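Local coordinates for 6-phospho-beta-glucosidase (Thermotoga maritima, PDB 1UP7), which hydrolyses cellobiose 6'-phosphate to glucose 6-phosphate and glucose, using NAD(+) and a manganese ion as cofactors, at residues 363-366 against 367-371; 327-330 against 331-334. All coordinates share one frame; numbering follows the deposited sequence.

Interaction 1: residues 363-366 against 367-371; sequences AVKM and YERLT
K365 and E368, one helical turn apart, meet in a salt bridge: NZ of K365 lies 2.6 Å from OE1 of E368, on the syn lone pair of that oxygen. The lysine, with CG anti to the backbone N (chi1 177°), is long enough to bend at chi2 and chi3 round to the glutamate, which runs extended beyond CG. A water joins them as well, donating to OE2 of E368 at 2.8 Å and accepting a weak bond from NZ of K365. With an alanine in place of E368, K365 would probably lose its partner within the helix and the water the carboxylate it donates to. CD of K365 also lies over one face of the R369 guanidinium, which is itself bridged to D331 and E149. CG1 of V364 packs against CD2 of Y367 at 4.2 Å, and O of V364 lies at the edge of that ring, near its plane. Beneath these side chains run the i to i+4 bonds of an alpha-helix, among them N of E368 to O of V364 at 2.8 Å. Helix 355-376 lies against helix 144-155, whose E149 also pairs with K365, and against helix 380-389 near Y367 and L370; H355 of a second subunit packs on M366.

Interaction 2: residues 327-330 against 331-334; sequences NLPD and DYVL
Y332 folds its ring back over P329. CB of Y332 lies 3.7 Å from O of P329. With CG anti to the carbonyl carbon (chi1 -86°), the ring is set beside the proline, whose CD stands 3.7 Å from the ring centroid and only 9° off the normal, a CH-pi contact over the face. One side of the ring, CD1 and CE1, also meets the proline CG, which comes to 3.6 Å from CE1 of Y332. CD2 and CE2 also meet L328: its CG is 3.9 Å from CD2 of Y332, and its CD1 equally close to CE2 of Y332, the two side chains crossing at about a right angle. At the tip, OH of Y332 hydrogen-bonds ND1 of H362 on helix 355-376.

The backbone fold behind this is a type I beta turn from P329 to Y332, closed by N of Y332 bonding to O of P329 at 3.2 Å, with the donor well above the carbonyl plane. Proline suits the first position, for its rigid ring offers polarised C-H groups to the aromatic face. The turn leads into strand 333-341, the middle strand of a three-stranded antiparallel sheet. There L334 turns back toward the loop, its CD1 4.3 Å from CD2 of L328. D331 holds its carboxylate near the proline, OD2 being 3.8 Å from CB of P329, while its OD1 makes a salt bridge with R369.

In the fold
Interaction 2 comes first along the chain, and its turn lies against the helix of interaction 1, their centres about 13 Å apart. Charge and packing join them: NH2 of R369 reaches OD1 of D331 at 2.8 Å, and NZ of K365 probably hydrogen-bonds O of V333 at 2.9 Å. Beside these polar links the Y332 ring packs on the helix, with CG of K365 3.6 Å from CZ of Y332. Neither contact enters the active site. The V364 side chain is about 8 Å from that of H194, a manganese ligand, the E368 side chain about 13 Å from bound glucose 6-phosphate, and the L334 side chain about 12 Å from that of C164, another manganese ligand.

Interaction 1: residues 363-366 against 367-371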
loop_
_atom_site.group_PDB
_atom_site.type_symbol
_atom_site.label_atom_id
_atom_site.label_comp_id
_atom_site.label_asym_id
_atom_site.label_seq_id
_atom_site.Cartn_x
_atom_site.Cartn_y
_atom_site.Cartn_z
ATOM N N ALA A 363 -5.866 16.053 -6.038
ATOM C CA ALA A 363 -5.728 17.469 -5.670
ATOM C C ALA A 363 -6.897 17.937 -4.786
ATOM O O ALA A 363 -6.722 18.605 -3.757
ATOM C CB ALA A 363 -5.611 18.396 -6.961
ATOM N N VAL A 364 -8.102 17.559 -5.179
ATOM C CA VAL A 364 -9.246 17.965 -4.397
ATOM C C VAL A 364 -9.314 17.214 -3.069
ATOM O O VAL A 364 -9.702 17.797 -2.048
ATOM C CB VAL A 364 -10.529 17.830 -5.218
ATOM C CG1 VAL A 364 -11.762 18.085 -4.357
ATOM C CG2 VAL A 364 -10.459 18.828 -6.404
ATOM N N LYS A 365 -8.907 15.943 -3.047
ATOM C CA LYS A 365 -8.875 15.220 -1.775
ATOM C C LYS A 365 -7.897 15.881 -0.771
ATOM O O LYS A 365 -8.188 15.957 0.457
ATOM C CB LYS A 365 -8.584 13.729 -1.982
ATOM C CG LYS A 365 -8.458 12.880 -0.706
ATOM C CD LYS A 365 -9.777 12.757 0.130
ATOM C CE LYS A 365 -10.927 12.163 -0.718
ATOM N NZ LYS A 365 -12.315 12.370 -0.178
ATOM N N MET A 366 -6.747 16.350 -1.270
ATOM C CA MET A 366 -5.770 16.999 -0.387
ATOM C C MET A 366 -6.388 18.294 0.147
ATOM O O MET A 366 -6.276 18.629 1.305
ATOM C CB MET A 366 -4.445 17.250 -1.126
ATOM C CG MET A 366 -3.714 15.974 -1.553
ATOM S SD MET A 366 -3.271 14.948 -0.104
ATOM C CE MET A 366 -4.644 13.790 -0.025
ATOM N N TYR A 367 -7.047 19.009 -0.733
ATOM C CA TYR A 367 -7.713 20.214 -0.365
ATOM C C TYR A 367 -8.785 19.915 0.714
ATOM O O TYR A 367 -8.898 20.663 1.685
ATOM C CB TYR A 367 -8.346 20.868 -1.608
ATOM C CG TYR A 367 -9.626 21.542 -1.237
ATOM C CD1 TYR A 367 -9.598 22.818 -0.698
ATOM C CD2 TYR A 367 -10.870 20.867 -1.336
ATOM C CE1 TYR A 367 -10.745 23.448 -0.331
ATOM C CE2 TYR A 367 -12.062 21.489 -0.924
ATOM C CZ TYR A 367 -11.976 22.789 -0.408
ATOM O OH TYR A 367 -13.087 23.497 0.029
ATOM N N GLU A 368 -9.551 18.833 0.542
ATOM C CA GLU A 368 -10.584 18.453 1.497
ATOM C C GLU A 368 -10.031 18.256 2.899
ATOM O O GLU A 368 -10.620 18.744 3.875
ATOM C CB GLU A 368 -11.325 17.180 1.064
ATOM C CG GLU A 368 -12.365 17.349 -0.048
ATOM C CD GLU A 368 -13.059 16.025 -0.361
ATOM O OE1 GLU A 368 -12.501 14.945 -0.003
ATOM O OE2 GLU A 368 -14.161 16.046 -0.969
ATOM N N ARG A 369 -8.923 17.521 3.007
ATOM C CA ARG A 369 -8.348 17.207 4.310
ATOM C C ARG A 369 -7.694 18.441 4.925
ATOM O O ARG A 369 -7.747 18.612 6.155
ATOM C CB ARG A 369 -7.401 15.975 4.314
ATOM C CG ARG A 369 -7.805 14.848 3.369
ATOM C CD ARG A 369 -8.063 13.464 3.929
ATOM N NE ARG A 369 -7.069 12.543 3.432
ATOM C CZ ARG A 369 -7.210 11.230 3.180
ATOM N NH1 ARG A 369 -8.353 10.599 3.303
ATOM N NH2 ARG A 369 -6.148 10.567 2.755
ATOM N N LEU A 370 -7.107 19.307 4.098
ATOM C CA LEU A 370 -6.534 20.544 4.617
ATOM C C LEU A 370 -7.656 21.433 5.186
ATOM O O LEU A 370 -7.474 22.101 6.217
ATOM C CB LEU A 370 -5.775 21.314 3.526
ATOM C CG LEU A 370 -4.371 20.790 3.158
ATOM C CD1 LEU A 370 -3.870 21.455 1.865
ATOM C CD2 LEU A 370 -3.368 20.966 4.335
ATOM N N THR A 371 -8.805 21.453 4.513
ATOM C CA THR A 371 -9.927 22.216 5.017
ATOM C C THR A 371 -10.414 21.672 6.375
ATOM O O THR A 371 -10.647 22.442 7.314
ATOM C CB THR A 371 -11.052 22.253 3.972
ATOM O OG1 THR A 371 -10.584 22.942 2.792
ATOM C CG2 THR A 371 -12.202 23.112 4.466
HETATM O O HOH W 1 -15.094 13.382 -0.733
#

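Interaction 2: residues 327-330 against 331-334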
loop_
_atom_site.group_PDB
_atom_site.type_symbol
_atom_site.label_atom_id
_atom_site.label_comp_id
_atom_site.label_asym_id
_atom_site.label_seq_id
_atom_site.Cartn_x
_atom_site.Cartn_y
_atom_site.Cartn_z
ATOM N N ASN A 327 -5.511 1.983 -7.510
ATOM C CA ASN A 327 -4.400 2.929 -7.501
ATOM C C ASN A 327 -4.764 4.238 -6.795
ATOM O O ASN A 327 -4.242 5.291 -7.104
ATOM C CB ASN A 327 -3.832 3.162 -8.905
ATOM C CG ASN A 327 -4.866 3.702 -9.890
ATOM O OD1 ASN A 327 -6.074 3.561 -9.690
ATOM N ND2 ASN A 327 -4.385 4.333 -10.955
ATOM N N LEU A 328 -5.686 4.151 -5.843
ATOM C CA LEU A 328 -5.981 5.277 -4.945
ATOM C C LEU A 328 -5.952 4.701 -3.526
ATOM O O LEU A 328 -6.290 3.513 -3.339
ATOM C CB LEU A 328 -7.365 5.833 -5.262
ATOM C CG LEU A 328 -7.641 7.232 -5.827
ATOM C CD1 LEU A 328 -6.411 8.073 -6.175
ATOM C CD2 LEU A 328 -8.603 7.137 -6.989
ATOM N N PRO A 329 -5.576 5.480 -2.511
ATOM C CA PRO A 329 -5.577 4.929 -1.139
ATOM C C PRO A 329 -6.943 4.422 -0.662
ATOM O O PRO A 329 -7.975 4.979 -0.992
ATOM C CB PRO A 329 -5.093 6.100 -0.268
ATOM C CG PRO A 329 -4.338 7.006 -1.217
ATOM C CD PRO A 329 -5.138 6.893 -2.529
ATOM N N ASP A 330 -6.933 3.362 0.128
ATOM C CA ASP A 330 -8.157 2.806 0.688
ATOM C C ASP A 330 -9.038 3.805 1.435
ATOM O O ASP A 330 -10.258 3.690 1.422
ATOM C CB ASP A 330 -7.840 1.681 1.666
ATOM C CG ASP A 330 -7.142 0.532 1.024
ATOM O OD1 ASP A 330 -7.230 0.394 -0.222
ATOM O OD2 ASP A 330 -6.481 -0.297 1.728
ATOM N N ASP A 331 -8.404 4.732 2.144
ATOM C CA ASP A 331 -9.121 5.666 3.009
ATOM C C ASP A 331 -9.719 6.857 2.267
ATOM O O ASP A 331 -10.445 7.632 2.881
ATOM C CB ASP A 331 -8.201 6.182 4.126
ATOM C CG ASP A 331 -6.899 6.741 3.575
ATOM O OD1 ASP A 331 -6.853 7.890 3.090
ATOM O OD2 ASP A 331 -5.864 6.056 3.502
ATOM N N TYR A 332 -9.426 7.041 0.981
ATOM C CA TYR A 332 -10.097 8.136 0.248
ATOM C C TYR A 332 -11.588 7.843 0.244
ATOM O O TYR A 332 -12.002 6.754 -0.196
ATOM C CB TYR A 332 -9.627 8.241 -1.200
ATOM C CG TYR A 332 -8.374 9.065 -1.490
ATOM C CD1 TYR A 332 -7.363 9.257 -0.521
ATOM C CD2 TYR A 332 -8.197 9.635 -2.754
ATOM C CE1 TYR A 332 -6.208 10.009 -0.817
ATOM C CE2 TYR A 332 -7.051 10.411 -3.060
ATOM C CZ TYR A 332 -6.066 10.572 -2.094
ATOM O OH TYR A 332 -4.952 11.271 -2.429
ATOM N N VAL A 333 -12.403 8.768 0.759
ATOM C CA VAL A 333 -13.838 8.718 0.455
ATOM C C VAL A 333 -14.029 9.069 -1.026
ATOM O O VAL A 333 -13.550 10.120 -1.495
ATOM C CB VAL A 333 -14.674 9.670 1.351
ATOM C CG1 VAL A 333 -16.058 9.894 0.772
ATOM C CG2 VAL A 333 -14.754 9.121 2.811
ATOM N N LEU A 334 -14.691 8.173 -1.751
ATOM C CA LEU A 334 -14.997 8.359 -3.152
ATOM C C LEU A 334 -16.490 8.155 -3.376
ATOM O O LEU A 334 -17.189 7.613 -2.520
ATOM C CB LEU A 334 -14.231 7.330 -4.002
ATOM C CG LEU A 334 -12.710 7.351 -3.858
ATOM C CD1 LEU A 334 -12.106 6.177 -4.633
ATOM C CD2 LEU A 334 -12.140 8.694 -4.286
#